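Local coordinates for mandelate racemase/muconate lactonizing protein (PDB 3V5C), which probably dehydrates galacturonate as a magnesium-dependent lyase of the enolase superfamily, here deposited as an engineered variant with bound magnesium, at residues Gly31-Gly34 against Val38-Lys41; Thr56-Ser61 against Phe369-Val374; Thr292-Leu297 against Gly323-Ala328. The protein carries 1 engineered substitution. One frame throughout, in Å; residues are numbered along the deposited sequence.

Overall arrangement
Starting from the N terminus, contact 1 comes first. It closes a short loop between strand 14-30 and strand 42-52, with three residues between its segments. Contact 2 opens next, on strand 55-60 of the same antiparallel sheet. It closes 308 residues later, where strand 368-369 leads into helix 371-380. It thus joins the N-terminal sheet to a helix near the C terminus. Contact 3 is nested inside that long loop. It packs helix 291-303 against helix 317-325 on the outside of the barrel. None of the three touch. Contacts 1 and 3 lie on opposite sides of the chain's centre, with their own centres about 29 Å apart.

Contact 1. Residues Gly31-Gly34 against Val38-Lys41; sequences GANG and VHGK
G31 meets H39 through its carbonyl oxygen. The ring nitrogen H39 ND1 donates to G31 O at 2.9 Å. The N-H...O angle is 151°, so the bond is moderately bent. This donor is only slightly tilted from the carbonyl plane. The backbone H39 N also reaches G31 O, at 3.3 Å, but from above that plane. One oxygen takes two N-H groups of the same residue; the ND1 bond helps set the rotation of the imidazole, and the longer, off-plane one holds the backbone. CG of H39 lies beside its own backbone N (chi1 -73°), and this brings the edge of the ring, with ND1, to that oxygen. The C of G31 also rests on V38 CA at 3.7 Å. The loop belongs to the N-terminal capping domain of the enolase fold. H39 and G40 both face A30, which makes a classic beta bulge. A32 adds a looser touch, with its N 3.8 Å from V38 CA. Its CB points away overall but still lies 4.0 Å from V38 N, and it also packs on L140 and H177. N33 comes next and approaches the edge of the H39 ring. N33 ND2 lies 3.6 Å from H39 CE1, with the amide and ring planes 64° apart. N33 OD1 accepts from the backbone N of R35 and of I36. An edge-to-face contact with Y136 further places the H39 ring.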
loop_
_atom_site.group_PDB
_atom_site.type_symbol
_atom_site.label_atom_id
_atom_site.label_comp_id
_atom_site.label_asym_id
_atom_site.label_seq_id
_atom_site.Cartn_x
_atom_site.Cartn_y
_atom_site.Cartn_z
ATOM N N GLY A 31 12.649 3.022 -12.176
ATOM C CA GLY A 31 12.594 3.842 -13.375
ATOM C C GLY A 31 11.300 4.617 -13.525
ATOM O O GLY A 31 10.594 4.866 -12.542
ATOM N N ALA A 32 11.021 5.019 -14.764
ATOM C CA ALA A 32 9.804 5.739 -15.094
ATOM C C ALA A 32 8.584 4.833 -15.000
ATOM O O ALA A 32 8.702 3.611 -14.920
ATOM C CB ALA A 32 9.914 6.331 -16.504
ATOM N N ASN A 33 7.401 5.448 -14.985
ATOM C CA ASN A 33 6.165 4.703 -15.202
ATOM C C ASN A 33 5.407 5.314 -16.371
ATOM O O ASN A 33 5.939 6.176 -17.069
ATOM C CB ASN A 33 5.302 4.597 -13.935
ATOM C CG ASN A 33 4.678 5.921 -13.522
ATOM O OD1 ASN A 33 4.631 6.867 -14.299
ATOM N ND2 ASN A 33 4.202 5.989 -12.271
ATOM N N GLY A 34 4.184 4.849 -16.594
ATOM C CA GLY A 34 3.408 5.301 -17.735
ATOM C C GLY A 34 3.311 6.815 -17.905
ATOM O O GLY A 34 3.251 7.317 -19.038
ATOM N N VAL A 38 11.811 8.912 -14.029
ATOM C CA VAL A 38 12.507 8.054 -13.078
ATOM C C VAL A 38 12.163 8.400 -11.625
ATOM O O VAL A 38 12.176 9.573 -11.234
ATOM C CB VAL A 38 14.029 8.122 -13.306
ATOM C CG1 VAL A 38 14.781 7.477 -12.148
ATOM C CG2 VAL A 38 14.397 7.429 -14.635
ATOM N N HIS A 39 11.854 7.374 -10.834
ATOM C CA HIS A 39 11.484 7.578 -9.442
ATOM C C HIS A 39 12.718 7.546 -8.547
ATOM O O HIS A 39 12.755 8.216 -7.510
ATOM C CB HIS A 39 10.488 6.510 -9.005
ATOM C CG HIS A 39 9.124 6.695 -9.582
ATOM N ND1 HIS A 39 8.849 6.515 -10.922
ATOM C CD2 HIS A 39 7.958 7.072 -9.004
ATOM C CE1 HIS A 39 7.568 6.760 -11.139
ATOM N NE2 HIS A 39 7.007 7.101 -9.992
ATOM N N GLY A 40 13.726 6.777 -8.951
ATOM C CA GLY A 40 15.001 6.764 -8.263
ATOM C C GLY A 40 15.081 5.793 -7.101
ATOM O O GLY A 40 14.311 4.816 -7.009
ATOM N N LYS A 41 16.026 6.068 -6.211
ATOM C CA LYS A 41 16.355 5.154 -5.129
ATOM C C LYS A 41 16.026 5.755 -3.769
ATOM O O LYS A 41 15.802 5.035 -2.814
ATOM C CB LYS A 41 17.847 4.844 -5.179
ATOM C CG LYS A 41 18.220 3.411 -4.931
ATOM C CD LYS A 41 19.732 3.270 -4.983
ATOM C CE LYS A 41 20.226 2.246 -3.984
ATOM N NZ LYS A 41 19.795 0.882 -4.357
#

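Contact 2. Residues Thr56-Ser61 against Phe369-Val374; sequences TGYGSS and FDDELV
Y58 and F369 have matching first torsions, chi1 -80° and -70°. In each, CG lies beside the backbone N, and the two rings come to lie nearly parallel, 7° apart. They are slid past each other, with centroids 4.7 Å apart, so little of one ring lies over the other. What sits over the centre of the tyrosine ring is F369 CB, 3.6 Å from the centroid, a CH-pi contact. In return, Y58 CB packs on F369 CD2 at 3.4 Å. V374 meets the edge of the tyrosine ring, with its CG1 4.0 Å from Y58 CE1. Strand 55-60 belongs to the antiparallel sheet of the N-terminal capping domain of the enolase fold, and the C-terminal helix 371-380 packs on it through this tyrosine. D370 caps that helix at its N terminus: its OD1 accepts from L373 N at 3.1 Å. The phenolic Y58 OH donates to D371 OD1 at 2.5 Å, a short bond. It meets the anti side of that oxygen, a little out of the carboxylate plane. Water 1 donates to the same D371 OD1 and also bonds T56 OG1, which adds a water-mediated polar link. Y58 OH is itself bonded by R49 NH2. Contact with both a guanidinium and a carboxylate would probably polarise the phenol and strengthen its donation to D371.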
loop_
_atom_site.group_PDB
_atom_site.type_symbol
_atom_site.label_atom_id
_atom_site.label_comp_id
_atom_site.label_asym_id
_atom_site.label_seq_id
_atom_site.Cartn_x
_atom_site.Cartn_y
_atom_site.Cartn_z
ATOM N N THR A 56 5.539 6.064 24.716
ATOM C CA THR A 56 5.576 6.530 23.320
ATOM C C THR A 56 4.984 5.560 22.295
ATOM O O THR A 56 5.016 4.340 22.458
ATOM C CB THR A 56 7.020 6.843 22.847
ATOM O OG1 THR A 56 7.828 5.666 22.969
ATOM C CG2 THR A 56 7.631 7.987 23.647
ATOM N N GLY A 57 4.438 6.122 21.226
ATOM C CA GLY A 57 4.070 5.341 20.059
ATOM C C GLY A 57 4.580 6.088 18.842
ATOM O O GLY A 57 4.660 7.320 18.862
ATOM N N TYR A 58 4.928 5.349 17.796
ATOM C CA TYR A 58 5.507 5.902 16.582
ATOM C C TYR A 58 4.639 5.554 15.371
ATOM O O TYR A 58 4.065 4.462 15.298
ATOM C CB TYR A 58 6.861 5.240 16.332
ATOM C CG TYR A 58 8.041 5.764 17.126
ATOM C CD1 TYR A 58 8.879 6.742 16.583
ATOM C CD2 TYR A 58 8.375 5.230 18.369
ATOM C CE1 TYR A 58 9.983 7.208 17.267
ATOM C CE2 TYR A 58 9.502 5.706 19.075
ATOM C CZ TYR A 58 10.286 6.690 18.515
ATOM O OH TYR A 58 11.400 7.171 19.173
ATOM N N GLY A 59 4.580 6.445 14.388
ATOM C CA GLY A 59 3.969 6.066 13.121
ATOM C C GLY A 59 4.003 7.129 12.047
ATOM O O GLY A 59 4.400 8.261 12.293
ATOM N N SER A 60 3.592 6.748 10.840
ATOM C CA SER A 60 3.381 7.706 9.749
ATOM C C SER A 60 2.531 8.881 10.227
ATOM O O SER A 60 1.609 8.705 11.023
ATOM C CB SER A 60 2.677 7.000 8.587
ATOM O OG SER A 60 2.176 7.931 7.639
ATOM N N SER A 61 2.867 10.076 9.769
ATOM C CA SER A 61 2.042 11.247 10.059
ATOM C C SER A 61 2.112 12.179 8.865
ATOM O O SER A 61 3.215 12.513 8.419
ATOM C CB SER A 61 2.546 11.962 11.319
ATOM O OG SER A 61 1.837 13.182 11.515
ATOM N N PHE A 369 11.724 1.812 16.315
ATOM C CA PHE A 369 12.409 3.036 15.915
ATOM C C PHE A 369 13.609 3.330 16.800
ATOM O O PHE A 369 13.625 3.000 17.988
ATOM C CB PHE A 369 11.440 4.226 15.874
ATOM C CG PHE A 369 10.445 4.138 14.755
ATOM C CD1 PHE A 369 10.642 4.824 13.566
ATOM C CD2 PHE A 369 9.318 3.339 14.880
ATOM C CE1 PHE A 369 9.727 4.721 12.511
ATOM C CE2 PHE A 369 8.383 3.240 13.829
ATOM C CZ PHE A 369 8.604 3.923 12.642
ATOM N N ASP A 370 14.625 3.922 16.186
ATOM C CA ASP A 370 15.837 4.337 16.879
ATOM C C ASP A 370 15.505 5.642 17.572
ATOM O O ASP A 370 15.457 6.689 16.942
ATOM C CB ASP A 370 16.969 4.514 15.863
ATOM C CG ASP A 370 18.286 4.906 16.507
ATOM O OD1 ASP A 370 18.255 5.504 17.602
ATOM O OD2 ASP A 370 19.347 4.610 15.908
ATOM N N ASP A 371 15.248 5.589 18.880
ATOM C CA ASP A 371 14.822 6.780 19.592
ATOM C C ASP A 371 15.814 7.937 19.433
ATOM O O ASP A 371 15.412 9.085 19.213
ATOM C CB ASP A 371 14.654 6.529 21.098
ATOM C CG ASP A 371 13.510 5.580 21.446
ATOM O OD1 ASP A 371 12.462 5.548 20.763
ATOM O OD2 ASP A 371 13.661 4.865 22.461
ATOM N N GLU A 372 17.103 7.637 19.539
ATOM C CA GLU A 372 18.117 8.697 19.555
ATOM C C GLU A 372 18.253 9.354 18.187
ATOM O O GLU A 372 18.475 10.553 18.075
ATOM C CB GLU A 372 19.479 8.158 19.999
ATOM C CG GLU A 372 19.562 7.836 21.464
ATOM C CD GLU A 372 18.714 6.648 21.851
ATOM O OE1 GLU A 372 18.605 5.696 21.040
ATOM O OE2 GLU A 372 18.151 6.679 22.964
ATOM N N LEU A 373 18.135 8.553 17.142
ATOM C CA LEU A 373 18.217 9.100 15.799
ATOM C C LEU A 373 16.993 9.951 15.509
ATOM O O LEU A 373 17.097 11.038 14.936
ATOM C CB LEU A 373 18.344 7.988 14.768
ATOM C CG LEU A 373 18.379 8.493 13.323
ATOM C CD1 LEU A 373 19.586 9.393 13.052
ATOM C CD2 LEU A 373 18.343 7.342 12.331
ATOM N N VAL A 374 15.825 9.463 15.901
ATOM C CA VAL A 374 14.620 10.243 15.681
ATOM C C VAL A 374 14.701 11.559 16.447
ATOM O O VAL A 374 14.338 12.607 15.926
ATOM C CB VAL A 374 13.386 9.445 16.052
ATOM C CG1 VAL A 374 12.157 10.318 15.958
ATOM C CG2 VAL A 374 13.278 8.247 15.125
HETATM O O HOH W 1 10.456 6.319 22.814
#

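Contact 3. Residues Thr292-Leu297 against Gly323-Ala328; sequences THWMEL and GHLSAA
L325 is the bump of this contact. Its two methyls push between W294 and M295 on the neighbouring helix. CG of L325 points anti to the backbone N (chi1 175°), which carries the branch out to that helix. CD2 takes the tryptophan side. It lies 3.5 Å from W294 CB and 3.7 Å from W294 CG, so it fills the corner where the indole leaves its backbone. It meets the ring system obliquely. CD1 lies between the two residues, 3.9 Å from W294 CB and 4.1 Å from M295 CG. The hollow is therefore walled by the root of one side chain and the middle of the next. The two side chains W294 and L325 run at about a right angle to each other. The rest of the indole leads away from L325. L297 CD2 lies over one of its faces, toward the rim, and the indole N-H, W294 NE1, donates to Y284 O. The helices 291-303 and 317-325 belong to the C-terminal barrel domain of the enolase fold and follow one another in the chain. They join side by side on its outer layer, with strand 307-308 between them in sequence. A328 supplies a smaller bump beyond L325. Its CB comes to 4.4 Å from M295 CG, a loose fit. M295 CG lies beside its own backbone N (chi1 -72°), which places it next to both L325 and A328. V115 of helix 111-115 touches both M295 and A328. Nothing polar passes directly between the two segments. Water 2 bridges them instead, donating to M295 O at 2.8 Å and to A328 O at 2.9 Å.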
loop_
_atom_site.group_PDB
_atom_site.type_symbol
_atom_site.label_atom_id
_atom_site.label_comp_id
_atom_site.label_asym_id
_atom_site.label_seq_id
_atom_site.Cartn_x
_atom_site.Cartn_y
_atom_site.Cartn_z
ATOM N N THR A 292 -7.694 3.989 9.514
ATOM C CA THR A 292 -9.024 4.051 10.120
ATOM C C THR A 292 -10.101 4.099 9.035
ATOM O O THR A 292 -11.120 3.389 9.105
ATOM C CB THR A 292 -9.128 5.268 11.058
ATOM O OG1 THR A 292 -8.133 5.130 12.076
ATOM C CG2 THR A 292 -10.506 5.306 11.717
ATOM N N HIS A 293 -9.835 4.889 8.005
ATOM C CA HIS A 293 -10.727 4.966 6.856
ATOM C C HIS A 293 -10.863 3.583 6.208
ATOM O O HIS A 293 -11.963 3.122 5.859
ATOM C CB HIS A 293 -10.183 5.975 5.846
ATOM C CG HIS A 293 -11.061 6.150 4.652
ATOM N ND1 HIS A 293 -11.914 7.223 4.508
ATOM C CD2 HIS A 293 -11.209 5.394 3.536
ATOM C CE1 HIS A 293 -12.555 7.119 3.358
ATOM N NE2 HIS A 293 -12.148 6.019 2.751
ATOM N N TRP A 294 -9.729 2.904 6.043
ATOM C CA TRP A 294 -9.722 1.584 5.419
ATOM C C TRP A 294 -10.454 0.522 6.245
ATOM O O TRP A 294 -11.060 -0.383 5.683
ATOM C CB TRP A 294 -8.284 1.144 5.110
ATOM C CG TRP A 294 -7.935 1.264 3.659
ATOM C CD1 TRP A 294 -7.020 2.110 3.108
ATOM C CD2 TRP A 294 -8.491 0.499 2.587
ATOM N NE1 TRP A 294 -6.972 1.920 1.733
ATOM C CE2 TRP A 294 -7.861 0.934 1.392
ATOM C CE3 TRP A 294 -9.458 -0.515 2.512
ATOM C CZ2 TRP A 294 -8.179 0.403 0.144
ATOM C CZ3 TRP A 294 -9.768 -1.055 1.255
ATOM C CH2 TRP A 294 -9.120 -0.598 0.094
ATOM N N MET A 295 -10.421 0.629 7.571
ATOM C CA MET A 295 -11.225 -0.298 8.364
ATOM C C MET A 295 -12.717 -0.191 7.999
ATOM O O MET A 295 -13.405 -1.210 7.788
ATOM C CB MET A 295 -11.017 -0.032 9.853
ATOM C CG MET A 295 -9.642 -0.496 10.318
ATOM S SD MET A 295 -9.224 0.036 12.003
ATOM C CE MET A 295 -10.717 -0.394 12.895
ATOM N N GLU A 296 -13.208 1.036 7.905
ATOM C CA GLU A 296 -14.614 1.266 7.572
ATOM C C GLU A 296 -14.901 0.905 6.120
ATOM O O GLU A 296 -15.884 0.223 5.808
ATOM C CB GLU A 296 -15.010 2.720 7.852
ATOM C CG GLU A 296 -14.964 3.093 9.324
ATOM C CD GLU A 296 -15.324 4.542 9.579
ATOM O OE1 GLU A 296 -16.252 5.062 8.918
ATOM O OE2 GLU A 296 -14.668 5.159 10.445
ATOM N N LEU A 297 -14.033 1.361 5.229
ATOM C CA LEU A 297 -14.177 1.058 3.813
ATOM C C LEU A 297 -14.168 -0.451 3.542
ATOM O O LEU A 297 -15.004 -0.965 2.787
ATOM C CB LEU A 297 -13.087 1.776 3.019
ATOM C CG LEU A 297 -13.080 1.463 1.523
ATOM C CD1 LEU A 297 -14.384 1.914 0.883
ATOM C CD2 LEU A 297 -11.900 2.180 0.902
ATOM N N GLY A 323 -0.099 -4.755 6.113
ATOM C CA GLY A 323 -0.087 -6.083 6.699
ATOM C C GLY A 323 -1.027 -6.207 7.895
ATOM O O GLY A 323 -1.797 -7.162 7.975
ATOM N N HIS A 324 -1.000 -5.240 8.802
ATOM C CA HIS A 324 -1.913 -5.271 9.944
ATOM C C HIS A 324 -3.371 -5.037 9.550
ATOM O O HIS A 324 -4.274 -5.648 10.117
ATOM C CB HIS A 324 -1.495 -4.243 11.001
ATOM C CG HIS A 324 -0.286 -4.640 11.782
ATOM N ND1 HIS A 324 -0.358 -5.099 13.083
ATOM C CD2 HIS A 324 1.023 -4.657 11.444
ATOM C CE1 HIS A 324 0.861 -5.368 13.514
ATOM N NE2 HIS A 324 1.718 -5.110 12.539
ATOM N N LEU A 325 -3.604 -4.167 8.568
ATOM C CA LEU A 325 -4.972 -3.872 8.148
ATOM C C LEU A 325 -5.676 -5.133 7.680
ATOM O O LEU A 325 -6.889 -5.285 7.835
ATOM C CB LEU A 325 -4.960 -2.874 6.990
ATOM C CG LEU A 325 -6.309 -2.542 6.349
ATOM C CD1 LEU A 325 -7.219 -1.864 7.364
ATOM C CD2 LEU A 325 -6.111 -1.648 5.121
ATOM N N SER A 326 -4.911 -6.033 7.070
ATOM C CA SER A 326 -5.488 -7.242 6.503
ATOM C C SER A 326 -6.323 -8.024 7.500
ATOM O O SER A 326 -7.258 -8.707 7.091
ATOM C CB SER A 326 -4.410 -8.132 5.882
ATOM O OG SER A 326 -3.684 -8.795 6.890
ATOM N N ALA A 327 -6.005 -7.926 8.795
ATOM C CA ALA A 327 -6.765 -8.676 9.794
ATOM C C ALA A 327 -8.188 -8.157 9.984
ATOM O O ALA A 327 -9.020 -8.852 10.572
ATOM C CB ALA A 327 -6.023 -8.716 11.141
ATOM N N ALA A 328 -8.465 -6.949 9.494
ATOM C CA ALA A 328 -9.778 -6.319 9.671
ATOM C C ALA A 328 -10.652 -6.362 8.408
ATOM O O ALA A 328 -11.778 -5.856 8.416
ATOM C CB ALA A 328 -9.601 -4.876 10.129
HETATM O O HOH W 2 -12.783 -3.307 9.493
#